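Local coordinates for beta-N-acetylglucosaminidase-like protein Glycoside hydrolase family 20 (Flavobacterium johnsoniae, PDB 6YHH) that probably hydrolyses terminal N-acetylglucosamine residues from chitobiose and related chitin fragments, as a family 20 beta-N-acetylhexosaminidase, at residues P11-V16 with S136-F141; F144-L149 with G445-M450; M364-I369 with I379-R384; S422-D427 with T482-M487; N426-K431 with E473-A478. All coordinates share one frame; numbering follows the deposited sequence. Where two conformers were deposited one is given.

Interaction 1: P11-V16 with S136-F141; sequences PWPQNV and SQISDF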
# COMPACT_ATOMS: atom_id res chain seq x y z
N PRO A 11 2.71 6.88 23.61
CA PRO A 11 2.34 7.67 24.81
C PRO A 11 3.55 7.97 25.72
O PRO A 11 4.42 7.11 25.89
CB PRO A 11 1.39 6.73 25.54
CG PRO A 11 0.82 5.85 24.46
CD PRO A 11 1.97 5.58 23.54
N TRP A 12 3.54 9.16 26.33
CA TRP A 12 4.56 9.51 27.33
C TRP A 12 4.45 8.53 28.52
O TRP A 12 3.31 8.34 29.06
CB TRP A 12 4.35 10.92 27.81
CG TRP A 12 5.53 11.33 28.64
CD1 TRP A 12 5.56 11.41 30.02
CD2 TRP A 12 6.85 11.56 28.19
NE1 TRP A 12 6.85 11.69 30.45
CE2 TRP A 12 7.66 11.83 29.34
CE3 TRP A 12 7.46 11.63 26.91
CZ2 TRP A 12 9.03 12.14 29.24
CZ3 TRP A 12 8.80 11.95 26.82
CH2 TRP A 12 9.59 12.21 27.98
N PRO A 13 5.56 7.83 28.85
CA PRO A 13 5.45 6.80 29.89
C PRO A 13 5.19 7.38 31.30
O PRO A 13 5.44 8.57 31.57
CB PRO A 13 6.78 6.12 29.86
CG PRO A 13 7.29 6.33 28.43
CD PRO A 13 6.84 7.74 28.16
N GLN A 14 4.66 6.54 32.16
CA GLN A 14 4.21 6.94 33.51
C GLN A 14 5.43 7.42 34.34
O GLN A 14 5.32 8.34 35.18
CB GLN A 14 3.48 5.81 34.26
CG GLN A 14 2.16 5.29 33.64
CD GLN A 14 1.02 6.29 33.69
OE1 GLN A 14 1.02 7.29 34.46
NE2 GLN A 14 0.03 6.05 32.80
N ASN A 15 6.57 6.83 34.11
CA ASN A 15 7.83 7.19 34.82
C ASN A 15 8.96 7.15 33.84
O ASN A 15 9.16 6.11 33.16
CB ASN A 15 8.14 6.20 35.94
CG ASN A 15 7.02 6.07 36.95
OD1 ASN A 15 6.12 5.21 36.87
ND2 ASN A 15 7.04 6.96 37.87
N VAL A 16 9.73 8.22 33.82
CA VAL A 16 10.90 8.29 32.90
C VAL A 16 12.02 8.99 33.61
O VAL A 16 11.86 10.17 33.97
CB VAL A 16 10.59 9.13 31.65
CG1 VAL A 16 11.82 9.20 30.71
CG2 VAL A 16 9.35 8.58 30.94
N SER A 136 18.85 5.05 30.89
CA SER A 136 17.56 5.54 31.38
C SER A 136 16.78 4.40 32.03
O SER A 136 17.04 3.20 31.76
CB SER A 136 16.77 6.12 30.18
OG SER A 136 16.64 5.13 29.17
N GLN A 137 15.73 4.76 32.79
CA GLN A 137 14.86 3.81 33.40
C GLN A 137 13.44 4.29 33.24
O GLN A 137 13.15 5.44 33.55
CB GLN A 137 15.12 3.62 34.92
CG GLN A 137 16.55 3.21 35.22
CD GLN A 137 17.42 4.46 35.44
OE1 GLN A 137 17.00 5.36 36.15
NE2 GLN A 137 18.59 4.54 34.77
N ILE A 138 12.61 3.37 32.75
CA ILE A 138 11.22 3.67 32.48
C ILE A 138 10.40 2.62 33.11
O ILE A 138 10.72 1.42 32.97
CB ILE A 138 10.97 3.73 30.93
CG1 ILE A 138 11.57 4.97 30.33
CG2 ILE A 138 9.48 3.60 30.58
CD1 ILE A 138 11.61 5.02 28.80
N SER A 139 9.31 2.98 33.79
CA SER A 139 8.36 2.03 34.24
C SER A 139 6.99 2.58 33.88
O SER A 139 6.73 3.79 34.03
CB SER A 139 8.48 1.63 35.76
OG SER A 139 8.19 2.69 36.52
N ASP A 140 6.15 1.69 33.36
CA ASP A 140 4.97 2.18 32.62
C ASP A 140 3.81 1.25 32.72
O ASP A 140 3.95 0.08 33.05
CB ASP A 140 5.42 2.33 31.11
CG ASP A 140 4.60 3.30 30.29
OD1 ASP A 140 3.81 4.10 30.84
OD2 ASP A 140 4.81 3.29 29.05
N PHE A 141 2.63 1.78 32.45
CA PHE A 141 1.41 1.04 32.45
C PHE A 141 0.34 2.01 31.91
O PHE A 141 0.51 3.22 31.97
CB PHE A 141 1.02 0.62 33.93
CG PHE A 141 1.00 1.81 34.92
CD1 PHE A 141 2.13 2.19 35.58
CD2 PHE A 141 -0.14 2.60 35.07
CE1 PHE A 141 2.15 3.30 36.43
CE2 PHE A 141 -0.18 3.67 35.96
CZ PHE A 141 1.00 4.01 36.63
O HOH W 1 4.04 4.55 26.69

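Interaction 2: F144-L149 with G445-M450; sequences FTWRGL and GGEATM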
# COMPACT_ATOMS: atom_id res chain seq x y z
N PHE A 144 -6.04 3.62 31.08
CA PHE A 144 -7.32 2.97 30.83
C PHE A 144 -7.06 1.65 30.19
O PHE A 144 -6.09 1.51 29.38
CB PHE A 144 -8.21 3.80 29.85
CG PHE A 144 -8.64 5.13 30.41
CD1 PHE A 144 -9.67 5.17 31.35
CD2 PHE A 144 -8.04 6.33 30.03
CE1 PHE A 144 -10.06 6.41 31.89
CE2 PHE A 144 -8.46 7.54 30.56
CZ PHE A 144 -9.48 7.56 31.49
N THR A 145 -7.95 0.72 30.46
CA THR A 145 -7.80 -0.60 29.87
C THR A 145 -8.31 -0.78 28.40
O THR A 145 -7.85 -1.69 27.72
CB THR A 145 -8.44 -1.71 30.80
OG1 THR A 145 -7.89 -2.99 30.49
CG2 THR A 145 -9.94 -1.77 30.69
N TRP A 146 -9.26 0.05 27.97
CA TRP A 146 -9.86 0.00 26.63
C TRP A 146 -9.31 1.17 25.88
O TRP A 146 -9.63 2.29 26.19
CB TRP A 146 -11.40 0.07 26.76
CG TRP A 146 -12.11 -0.08 25.47
CD1 TRP A 146 -11.95 0.68 24.32
CD2 TRP A 146 -13.09 -1.07 25.16
NE1 TRP A 146 -12.81 0.23 23.32
CE2 TRP A 146 -13.48 -0.88 23.79
CE3 TRP A 146 -13.63 -2.14 25.88
CZ2 TRP A 146 -14.46 -1.63 23.20
CZ3 TRP A 146 -14.58 -2.94 25.26
CH2 TRP A 146 -14.98 -2.65 23.92
N ARG A 147 -8.40 0.92 24.95
CA ARG A 147 -7.74 1.97 24.19
C ARG A 147 -7.86 1.59 22.70
O ARG A 147 -7.07 0.81 22.16
CB ARG A 147 -6.29 2.14 24.60
CG ARG A 147 -6.15 2.28 26.12
CD ARG A 147 -4.74 2.43 26.56
NE ARG A 147 -3.85 1.40 26.06
CZ ARG A 147 -3.80 0.16 26.54
NH1 ARG A 147 -4.49 -0.17 27.64
NH2 ARG A 147 -3.05 -0.72 25.97
N GLY A 148 -8.91 2.14 22.07
CA GLY A 148 -9.42 1.60 20.82
C GLY A 148 -9.46 2.51 19.58
O GLY A 148 -9.44 3.76 19.68
N LEU A 149 -9.44 1.85 18.45
CA LEU A 149 -9.82 2.46 17.15
C LEU A 149 -10.98 1.63 16.60
O LEU A 149 -10.85 0.41 16.52
CB LEU A 149 -8.68 2.39 16.09
CG LEU A 149 -8.98 2.96 14.70
CD1 LEU A 149 -9.26 4.44 14.66
CD2 LEU A 149 -7.80 2.61 13.75
N GLY A 445 -12.46 3.15 29.18
CA GLY A 445 -11.49 3.82 28.34
C GLY A 445 -12.17 4.56 27.21
O GLY A 445 -13.29 5.09 27.36
N GLY A 446 -11.48 4.65 26.07
CA GLY A 446 -12.02 5.43 24.94
C GLY A 446 -11.65 4.80 23.63
O GLY A 446 -10.81 3.89 23.57
N GLU A 447 -12.27 5.35 22.58
CA GLU A 447 -12.03 4.88 21.26
C GLU A 447 -12.19 5.95 20.19
O GLU A 447 -13.24 6.60 20.13
CB GLU A 447 -12.98 3.74 21.08
CG GLU A 447 -12.96 3.05 19.81
CD GLU A 447 -13.96 1.86 19.87
OE1 GLU A 447 -14.97 1.95 19.15
OE2 GLU A 447 -13.73 0.85 20.60
N ALA A 448 -11.18 6.05 19.35
CA ALA A 448 -11.24 6.91 18.13
C ALA A 448 -12.14 6.19 17.14
O ALA A 448 -12.00 4.94 16.97
CB ALA A 448 -9.86 7.12 17.55
N THR A 449 -13.04 6.92 16.49
CA THR A 449 -13.95 6.31 15.53
C THR A 449 -13.71 6.81 14.12
O THR A 449 -14.02 7.94 13.80
CB THR A 449 -15.44 6.55 15.84
OG1 THR A 449 -15.72 7.98 15.88
CG2 THR A 449 -15.82 5.92 17.16
N MET A 450 -13.17 5.96 13.27
CA MET A 450 -12.98 6.30 11.85
C MET A 450 -14.11 5.83 10.97
O MET A 450 -14.06 4.73 10.37
CB MET A 450 -11.67 5.79 11.28
CG MET A 450 -11.40 6.41 9.89
SD MET A 450 -11.31 8.21 9.91
CE MET A 450 -11.69 8.52 8.18

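Interaction 3: M364-I369 with I379-R384; sequences MGWEEI and IVHSWR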
# COMPACT_ATOMS: atom_id res chain seq x y z
N MET A 364 -22.50 -5.05 23.94
CA MET A 364 -22.15 -3.64 23.91
C MET A 364 -23.03 -2.95 22.89
O MET A 364 -23.39 -3.53 21.89
CB MET A 364 -20.66 -3.55 23.54
CG MET A 364 -20.13 -2.11 23.51
SD MET A 364 -18.35 -2.10 23.50
CE MET A 364 -18.06 -0.31 23.48
N GLY A 365 -23.31 -1.69 23.12
CA GLY A 365 -24.06 -0.89 22.17
C GLY A 365 -23.86 0.60 22.33
O GLY A 365 -23.46 1.09 23.40
N TRP A 366 -24.21 1.34 21.26
CA TRP A 366 -24.22 2.80 21.31
C TRP A 366 -25.26 3.28 22.35
O TRP A 366 -26.21 2.57 22.67
CB TRP A 366 -24.56 3.36 19.94
CG TRP A 366 -23.53 2.96 18.88
CD1 TRP A 366 -23.76 2.16 17.80
CD2 TRP A 366 -22.16 3.40 18.76
NE1 TRP A 366 -22.60 1.97 17.12
CE2 TRP A 366 -21.60 2.73 17.67
CE3 TRP A 366 -21.31 4.27 19.50
CZ2 TRP A 366 -20.30 2.90 17.27
CZ3 TRP A 366 -20.03 4.46 19.07
CH2 TRP A 366 -19.53 3.79 17.96
N GLU A 367 -25.01 4.43 22.94
CA GLU A 367 -25.71 4.87 24.15
C GLU A 367 -27.24 4.83 24.08
O GLU A 367 -27.90 4.75 25.14
CB GLU A 367 -25.20 6.28 24.50
CG GLU A 367 -25.62 7.36 23.52
CD GLU A 367 -25.09 8.69 23.88
OE1 GLU A 367 -23.85 8.84 23.81
OE2 GLU A 367 -25.91 9.59 24.22
N GLU A 368 -27.81 4.95 22.89
CA GLU A 368 -29.28 4.84 22.74
C GLU A 368 -29.88 3.62 23.37
O GLU A 368 -31.08 3.69 23.79
CB GLU A 368 -29.77 5.01 21.33
CG GLU A 368 -29.41 6.37 20.73
CD GLU A 368 -28.12 6.40 19.90
OE1 GLU A 368 -27.12 5.78 20.36
OE2 GLU A 368 -28.12 7.10 18.81
N ILE A 369 -29.11 2.55 23.51
CA ILE A 369 -29.64 1.34 24.10
C ILE A 369 -29.99 1.45 25.58
O ILE A 369 -30.74 0.60 26.12
CB ILE A 369 -28.78 0.06 23.87
CG1 ILE A 369 -27.45 0.11 24.61
CG2 ILE A 369 -28.58 -0.17 22.35
CD1 ILE A 369 -26.74 -1.23 24.69
N ILE A 379 -22.27 -3.13 28.06
CA ILE A 379 -21.36 -1.98 27.94
C ILE A 379 -21.97 -0.87 27.11
O ILE A 379 -22.51 -1.13 26.00
CB ILE A 379 -20.05 -2.44 27.36
CG1 ILE A 379 -19.50 -3.51 28.27
CG2 ILE A 379 -19.08 -1.29 27.25
CD1 ILE A 379 -18.30 -4.17 27.79
N VAL A 380 -21.93 0.37 27.63
CA VAL A 380 -22.59 1.50 27.00
C VAL A 380 -21.50 2.28 26.25
O VAL A 380 -20.49 2.64 26.87
CB VAL A 380 -23.29 2.40 28.04
CG1 VAL A 380 -23.80 3.74 27.44
CG2 VAL A 380 -24.46 1.64 28.57
N HIS A 381 -21.73 2.56 24.97
CA HIS A 381 -20.76 3.27 24.16
C HIS A 381 -21.24 4.71 24.00
O HIS A 381 -22.17 5.00 23.25
CB HIS A 381 -20.58 2.52 22.84
CG HIS A 381 -19.32 2.85 22.13
ND1 HIS A 381 -18.88 2.09 21.08
CD2 HIS A 381 -18.40 3.85 22.31
CE1 HIS A 381 -17.73 2.58 20.63
NE2 HIS A 381 -17.42 3.66 21.34
N SER A 382 -20.61 5.62 24.75
CA SER A 382 -20.97 7.01 24.79
C SER A 382 -20.38 7.78 23.60
O SER A 382 -19.16 7.93 23.50
CB SER A 382 -20.45 7.62 26.11
OG SER A 382 -20.75 9.01 26.20
N TRP A 383 -21.26 8.34 22.78
CA TRP A 383 -20.88 9.00 21.53
C TRP A 383 -21.51 10.35 21.24
O TRP A 383 -20.89 11.16 20.45
CB TRP A 383 -21.13 8.07 20.36
CG TRP A 383 -22.55 7.97 19.92
CD1 TRP A 383 -23.46 7.10 20.37
CD2 TRP A 383 -23.19 8.70 18.85
NE1 TRP A 383 -24.66 7.23 19.70
CE2 TRP A 383 -24.53 8.20 18.75
CE3 TRP A 383 -22.80 9.74 18.01
CZ2 TRP A 383 -25.44 8.71 17.83
CZ3 TRP A 383 -23.70 10.21 17.07
CH2 TRP A 383 -25.02 9.73 17.03
N ARG A 384 -22.62 10.68 21.89
CA ARG A 384 -23.33 11.92 21.61
C ARG A 384 -22.84 13.07 22.44
O ARG A 384 -22.47 12.91 23.60
CB ARG A 384 -24.83 11.67 21.74
CG ARG A 384 -25.32 10.61 20.79
CD ARG A 384 -26.74 10.25 21.02
NE ARG A 384 -27.54 11.37 20.73
CZ ARG A 384 -28.66 11.56 21.39
NH1 ARG A 384 -29.00 10.70 22.37
NH2 ARG A 384 -29.41 12.61 21.08

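Interaction 4: S422-D427 with T482-M487; sequences SHYLND and TDVANM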
# COMPACT_ATOMS: atom_id res chain seq x y z
N SER A 422 -8.38 19.21 19.88
CA SER A 422 -9.72 18.87 20.36
C SER A 422 -9.79 17.40 20.79
O SER A 422 -10.46 17.09 21.78
CB SER A 422 -10.80 19.14 19.32
OG SER A 422 -10.66 18.21 18.27
N HIS A 423 -9.10 16.50 20.09
CA HIS A 423 -9.05 15.12 20.48
C HIS A 423 -8.10 14.83 21.67
O HIS A 423 -8.42 14.04 22.55
CB HIS A 423 -8.69 14.25 19.24
CG HIS A 423 -9.61 14.45 18.12
ND1 HIS A 423 -10.97 14.26 18.24
CD2 HIS A 423 -9.38 14.73 16.82
CE1 HIS A 423 -11.54 14.49 17.07
NE2 HIS A 423 -10.60 14.78 16.20
N TYR A 424 -6.93 15.52 21.68
CA TYR A 424 -5.92 15.27 22.71
C TYR A 424 -6.39 15.66 24.06
O TYR A 424 -6.06 14.98 25.03
CB TYR A 424 -4.68 16.07 22.36
CG TYR A 424 -3.47 15.80 23.24
CD1 TYR A 424 -3.01 14.53 23.41
CD2 TYR A 424 -2.89 16.84 23.94
CE1 TYR A 424 -1.89 14.29 24.18
CE2 TYR A 424 -1.79 16.65 24.74
CZ TYR A 424 -1.29 15.38 24.88
OH TYR A 424 -0.21 15.16 25.65
N LEU A 425 -7.23 16.69 24.14
CA LEU A 425 -7.69 17.21 25.47
C LEU A 425 -9.00 16.62 25.86
O LEU A 425 -9.47 16.81 26.97
CB LEU A 425 -7.75 18.70 25.41
CG LEU A 425 -6.33 19.29 25.17
CD1 LEU A 425 -6.45 20.81 25.05
CD2 LEU A 425 -5.25 18.82 26.17
N ASN A 426 -9.57 15.75 25.01
CA ASN A 426 -10.81 15.11 25.37
C ASN A 426 -10.55 13.96 26.34
O ASN A 426 -9.86 13.03 26.03
CB ASN A 426 -11.40 14.51 24.08
CG ASN A 426 -12.79 13.93 24.25
OD1 ASN A 426 -13.73 14.65 24.60
ND2 ASN A 426 -12.98 12.63 23.87
N ASP A 427 -11.14 13.94 27.52
CA ASP A 427 -10.73 12.94 28.53
C ASP A 427 -11.90 12.06 28.90
O ASP A 427 -13.01 12.59 29.20
CB ASP A 427 -10.23 13.71 29.74
CG ASP A 427 -9.46 12.84 30.72
OD1 ASP A 427 -10.02 11.93 31.30
OD2 ASP A 427 -8.28 13.01 30.83
N THR A 482 -0.78 17.06 29.19
CA THR A 482 -1.78 17.83 28.46
C THR A 482 -1.16 18.95 27.62
O THR A 482 -1.87 19.72 26.98
CB THR A 482 -2.82 18.41 29.38
OG1 THR A 482 -2.16 19.25 30.31
CG2 THR A 482 -3.62 17.31 30.09
N ASP A 483 0.16 19.06 27.61
CA ASP A 483 0.86 20.19 26.94
C ASP A 483 0.76 19.93 25.41
O ASP A 483 1.43 19.07 24.90
CB ASP A 483 2.26 20.30 27.41
CG ASP A 483 3.03 21.44 26.81
OD1 ASP A 483 3.04 21.79 25.63
OD2 ASP A 483 3.83 21.96 27.55
N VAL A 484 -0.07 20.72 24.76
CA VAL A 484 -0.32 20.47 23.33
C VAL A 484 0.94 20.73 22.54
O VAL A 484 1.26 19.97 21.61
CB VAL A 484 -1.46 21.34 22.78
CG1 VAL A 484 -1.57 21.16 21.26
CG2 VAL A 484 -2.76 21.01 23.46
N ALA A 485 1.66 21.84 22.81
CA ALA A 485 2.85 22.08 22.00
C ALA A 485 3.91 21.02 22.10
O ALA A 485 4.53 20.66 21.09
CB ALA A 485 3.47 23.43 22.28
N ASN A 486 4.14 20.48 23.31
CA ASN A 486 5.10 19.41 23.50
C ASN A 486 4.60 18.14 22.76
O ASN A 486 5.39 17.46 22.20
CB ASN A 486 5.22 19.08 24.97
CG ASN A 486 6.14 17.93 25.22
OD1 ASN A 486 5.73 16.79 25.48
ND2 ASN A 486 7.41 18.24 25.20
N MET A 487 3.33 17.86 22.87
CA MET A 487 2.75 16.71 22.17
C MET A 487 3.02 16.89 20.65
O MET A 487 3.45 15.93 19.98
CB MET A 487 1.28 16.53 22.46
CG MET A 487 0.64 15.36 21.66
SD MET A 487 0.14 15.83 19.99
CE MET A 487 -1.08 17.07 20.21
O HOH W 2 2.14 16.78 26.23

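Interaction 5: N426-K431 with E473-A478; sequences NDPMPK and ERLWSA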
# COMPACT_ATOMS: atom_id res chain seq x y z
N ASN A 426 -9.57 15.75 25.01
CA ASN A 426 -10.81 15.11 25.37
C ASN A 426 -10.55 13.96 26.34
O ASN A 426 -9.86 13.03 26.03
CB ASN A 426 -11.40 14.51 24.08
CG ASN A 426 -12.79 13.93 24.25
OD1 ASN A 426 -13.73 14.65 24.60
ND2 ASN A 426 -12.98 12.63 23.87
N ASP A 427 -11.14 13.94 27.52
CA ASP A 427 -10.73 12.94 28.53
C ASP A 427 -11.90 12.06 28.90
O ASP A 427 -13.01 12.59 29.20
CB ASP A 427 -10.23 13.71 29.74
CG ASP A 427 -9.46 12.84 30.72
OD1 ASP A 427 -10.02 11.93 31.30
OD2 ASP A 427 -8.28 13.01 30.83
N PRO A 428 -11.72 10.76 28.91
CA PRO A 428 -12.83 9.90 29.28
C PRO A 428 -13.34 10.14 30.72
O PRO A 428 -14.50 9.77 31.04
CB PRO A 428 -12.25 8.51 29.13
CG PRO A 428 -11.10 8.67 28.16
CD PRO A 428 -10.53 9.99 28.50
N MET A 429 -12.48 10.70 31.57
CA MET A 429 -12.88 11.06 32.96
C MET A 429 -13.52 12.41 33.01
O MET A 429 -12.91 13.46 32.70
CB MET A 429 -11.70 11.04 33.93
CG MET A 429 -12.09 11.24 35.40
SD MET A 429 -12.82 9.75 36.11
CE MET A 429 -11.36 8.64 35.92
N PRO A 430 -14.80 12.41 33.37
CA PRO A 430 -15.47 13.72 33.41
C PRO A 430 -14.97 14.58 34.57
O PRO A 430 -14.48 14.02 35.59
CB PRO A 430 -16.95 13.36 33.63
CG PRO A 430 -16.89 12.06 34.43
CD PRO A 430 -15.68 11.32 33.87
N LYS A 431 -15.06 15.90 34.37
CA LYS A 431 -14.79 16.93 35.42
C LYS A 431 -16.08 17.23 36.20
O LYS A 431 -17.20 17.10 35.67
CB LYS A 431 -14.24 18.23 34.80
N GLU A 473 -2.08 8.62 23.29
CA GLU A 473 -1.45 9.19 24.50
C GLU A 473 -2.48 9.55 25.57
O GLU A 473 -2.33 9.21 26.79
CB GLU A 473 -0.59 10.37 24.17
CG GLU A 473 -0.12 11.12 25.43
CD GLU A 473 1.16 11.85 25.14
OE1 GLU A 473 1.14 13.10 25.02
OE2 GLU A 473 2.19 11.15 24.89
N ARG A 474 -3.59 10.14 25.17
CA ARG A 474 -4.65 10.38 26.15
C ARG A 474 -5.16 9.13 26.84
O ARG A 474 -5.53 9.14 28.02
CB ARG A 474 -5.81 11.16 25.54
CG ARG A 474 -6.97 11.51 26.50
CD ARG A 474 -6.58 12.29 27.76
NE ARG A 474 -5.84 13.46 27.34
CZ ARG A 474 -4.62 13.79 27.75
NH1 ARG A 474 -3.92 13.15 28.70
NH2 ARG A 474 -4.09 14.81 27.17
N LEU A 475 -5.21 8.03 26.14
CA LEU A 475 -5.81 6.84 26.66
C LEU A 475 -4.82 6.04 27.52
O LEU A 475 -5.26 5.25 28.34
CB LEU A 475 -6.37 5.99 25.51
CG LEU A 475 -7.51 6.71 24.78
CD1 LEU A 475 -7.95 5.81 23.61
CD2 LEU A 475 -8.65 7.17 25.68
N TRP A 476 -3.51 6.26 27.34
CA TRP A 476 -2.48 5.50 28.09
C TRP A 476 -1.85 6.33 29.20
O TRP A 476 -1.68 5.86 30.33
CB TRP A 476 -1.39 5.03 27.09
CG TRP A 476 -0.20 4.36 27.79
CD1 TRP A 476 0.76 4.98 28.51
CD2 TRP A 476 0.08 2.97 27.83
NE1 TRP A 476 1.63 4.03 29.04
CE2 TRP A 476 1.23 2.79 28.61
CE3 TRP A 476 -0.53 1.84 27.25
CZ2 TRP A 476 1.77 1.54 28.89
CZ3 TRP A 476 0.03 0.58 27.54
CH2 TRP A 476 1.16 0.45 28.35
N SER A 477 -1.43 7.55 28.87
CA SER A 477 -0.57 8.34 29.74
C SER A 477 -1.39 8.94 30.90
O SER A 477 -2.63 8.93 30.95
CB SER A 477 0.05 9.49 28.97
OG SER A 477 0.98 9.00 27.99
N ALA A 478 -0.65 9.49 31.83
CA ALA A 478 -1.27 10.12 33.00
C ALA A 478 -2.18 11.27 32.57
O ALA A 478 -1.93 11.94 31.58
CB ALA A 478 -0.14 10.68 33.90

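Interaction 1: P11-V16 with S136-F141
Gln-14 reaches Phe-141 because its CG stands anti to its own carbonyl carbon (chi1 -63°) and the chain then bends at chi2, while the Phe-141 ring is swung between its backbone N and carbonyl carbon (chi1 52°). CG of Gln-14 thereby sits over the centre of the Phe-141 ring, 3.4 Å from its centroid in a CH-pi contact, and the amide beyond it stacks on the ring with the planes 13° apart. From there NE2 of Gln-14 donates to the backbone O of Phe-141 at 3.0 Å, a bond that probably helps to hold the amide flat on the ring. The carboxylate of Asp-140 ties down the backbone just before strand 15-19. Its OD1 takes the backbone N-H of Gln-14 at 2.9 Å from above the carboxylate plane and also accepts from Trp-476 NE1, and a water 2.8 Å from Asp-140 OD2 also lies within hydrogen-bonding distance of Pro-11 O, linking the two. Beyond the bend the segments pair as antiparallel strands: Ser-139 N donates to Asn-15 O at 3.2 Å, and the return bond from Asn-15 N to Ser-139 O is weak. Pro-13 CB rests on Ile-138 CG2 at 3.8 Å. The contact lies in the mixed sheet of the N-terminal family 20 domain, where strand 131-140 runs between strands 15-19 and 94-99, with Ile-138 also touching helix 110-123 and Trp-12 bonded to the end of helix 467-476.

Interaction 2: F144-L149 with G445-M450
Glu-447 OE2 accepts the indole N-H of Trp-146, with NE1 to OE2 at 2.9 Å, across two neighbouring parallel strands of the catalytic (beta/alpha)8-type barrel. The oxygen lies in the plane of the indole and is approached on its anti side, somewhat out of the carboxylate plane. Both side chains leave their strands with CG anti to the backbone N (chi1 -175° for Trp-146, 180° for Glu-447), and the extended glutamate spans the distance to the ring edge. The other oxygen, OE1, accepts from His-179 ND1, so each oxygen of the buried carboxylate has a partner. Strands 146-152 and 443-450 run almost exactly parallel here, the first of the barrel meeting the last, so this pairing closes the barrel. Gly-446 sits between two bonds: its N donates to Trp-146 O at 3.0 Å, and its O accepts from Gly-148 N. Ala-448 N then donates to Gly-148 O at 2.9 Å. Glycine matters at two positions, since a CB on Gly-445 would run into Trp-146 O and one on Gly-148 would meet Glu-447 OE2. On the face shared by Leu-149 and Ala-448, where helix 467-476 packs, Leu-149 CD1 lies 4.0 Å from Ala-448 CB.

Interaction 3: M364-I369 with I379-R384
Among the polar contacts, Glu-367 OE1 accepts two backbone N-H groups, from Trp-383 N at 2.8 Å nearly along its C-O axis and from Arg-384 N at 2.9 Å from above the carboxylate plane; Ser-395 OG is a further partner. The extended chain gets there because CG is wedged between the backbone N and the carbonyl carbon (chi1 70°). An alanine at Glu-367 is likely to leave both N-H groups without this acceptor and the turn after the strand free to shift. Glu-368 OE1 takes the indole N-H of Trp-383 at 2.9 Å, almost straight and in the ring plane, while OE2 accepts from the backbone N of Glu-317. The backbones pair as parallel strands of the catalytic barrel, Gly-365 N giving to Ile-379 O at 3.0 Å and His-381 N to Gly-365 O; the two glutamates follow the C-terminal end of strand 362-366, and the Trp-383 side chain lies about 4 Å from that of the predicted proton donor Glu-317. Aromatic contacts form a cluster. The six-membered ring of Trp-366 and the His-381 ring make an offset stack, centroids 4.0 Å apart and planes at 16°, and Met-364 CE covers the opposite imidazole face, 3.5 Å from His-381 ND1. The edge of Trp-366 turns toward the face of Trp-383 in an offset edge-to-face pair.

Interaction 4: S422-D427 with T482-M487
This is a small, largely apolar packing contact in which the end of helix 420-424 of the catalytic domain meets the start of helix 484-497, and a Met-aromatic pair lies at its centre. Tyr-424 and Met-487 run alongside each other, pointing opposite ways, each with CG anti to the backbone N (chi1 -173° and 176°), and the methionine, bent at chi2 and chi3, folds over one face of the ring. Its CG lies 3.9 Å from the centroid of the Tyr-424 ring in a CH-pi contact, and SD stands almost directly above the same ring at 4.8 Å from the centroid. Val-484 CG2 comes to the edge of that ring, 4.2 Å from Tyr-424 CD2, and also meets Leu-425 CD1 at 4.0 Å. Leu-425 lies roughly perpendicular to Thr-482, its CD2 near Thr-482 O. The Tyr-424 hydroxyl is bonded to Glu-473 OE1, and a cation-pi contact joins the ring to Arg-474. A water gives one proton to Tyr-424 OH and another to Asp-483 O, bridging the two segments. Asp-483 is the N-cap of helix 484-497: its OD1 is met from above the carboxylate plane by Asn-486 N at 2.9 Å.

Interaction 5: N426-K431 with E473-A478
A buried backbone oxygen with no hydrogen-bond partner, Asn-426 O, marks this contact: what it meets in the facing segment is the aliphatic part of Arg-474, whose CG lies 3.3 Å away. The contact packs a loop of the catalytic barrel domain, ordered at its start by an Asx turn, against the C-terminal end of helix 467-476. Arg-474 extends with CG anti to its N (chi1 -178°) and then bends at chi2 and chi3, which curls the guanidinium back so that NE donates to Tyr-424 O and NH2 to Ile-481 O. Asp-427 therefore meets the arginine chain and not its N-H groups: OD2 is 3.6 Å from Arg-474 CD and 4.3 Å from NE, well out of the guanidinium plane, so any attraction is through charge alone. That oxygen has its salt bridge with Arg-143, and OD1 uses its anti lone pair to accept from Met-429 N at 2.8 Å. A leucine in place of Asp-427 would probably deprive Arg-143 of this salt-bridge partner and leave the Met-429 N-H without this acceptor, freeing the turn. Next to the charged groups the packing is apolar, with Pro-428 crossing Leu-475 at an oblique angle and its CG lying 3.8 Å from Leu-475 CD2.

In the fold
From the N terminus, interaction 1 closes a loop of about 120 residues within the N-terminal domain before the chain passes directly into the barrel. Interaction 2 then joins the first and last barrel strands across almost 300 residues, and the short parallel pairing of interaction 3 is nested inside that loop, on the same sheet. Interactions 4 and 5 begin from overlapping segments, sharing Asn-426 and Asp-427, and both cross interaction 2 along the chain; they fasten the end of helix 420-424 and the loop after it to helices 484-497 and 467-476 respectively. The end of helix 467-476 in interaction 5 also touches interactions 1, 2 and 4, linking the N-terminal domain to the barrel.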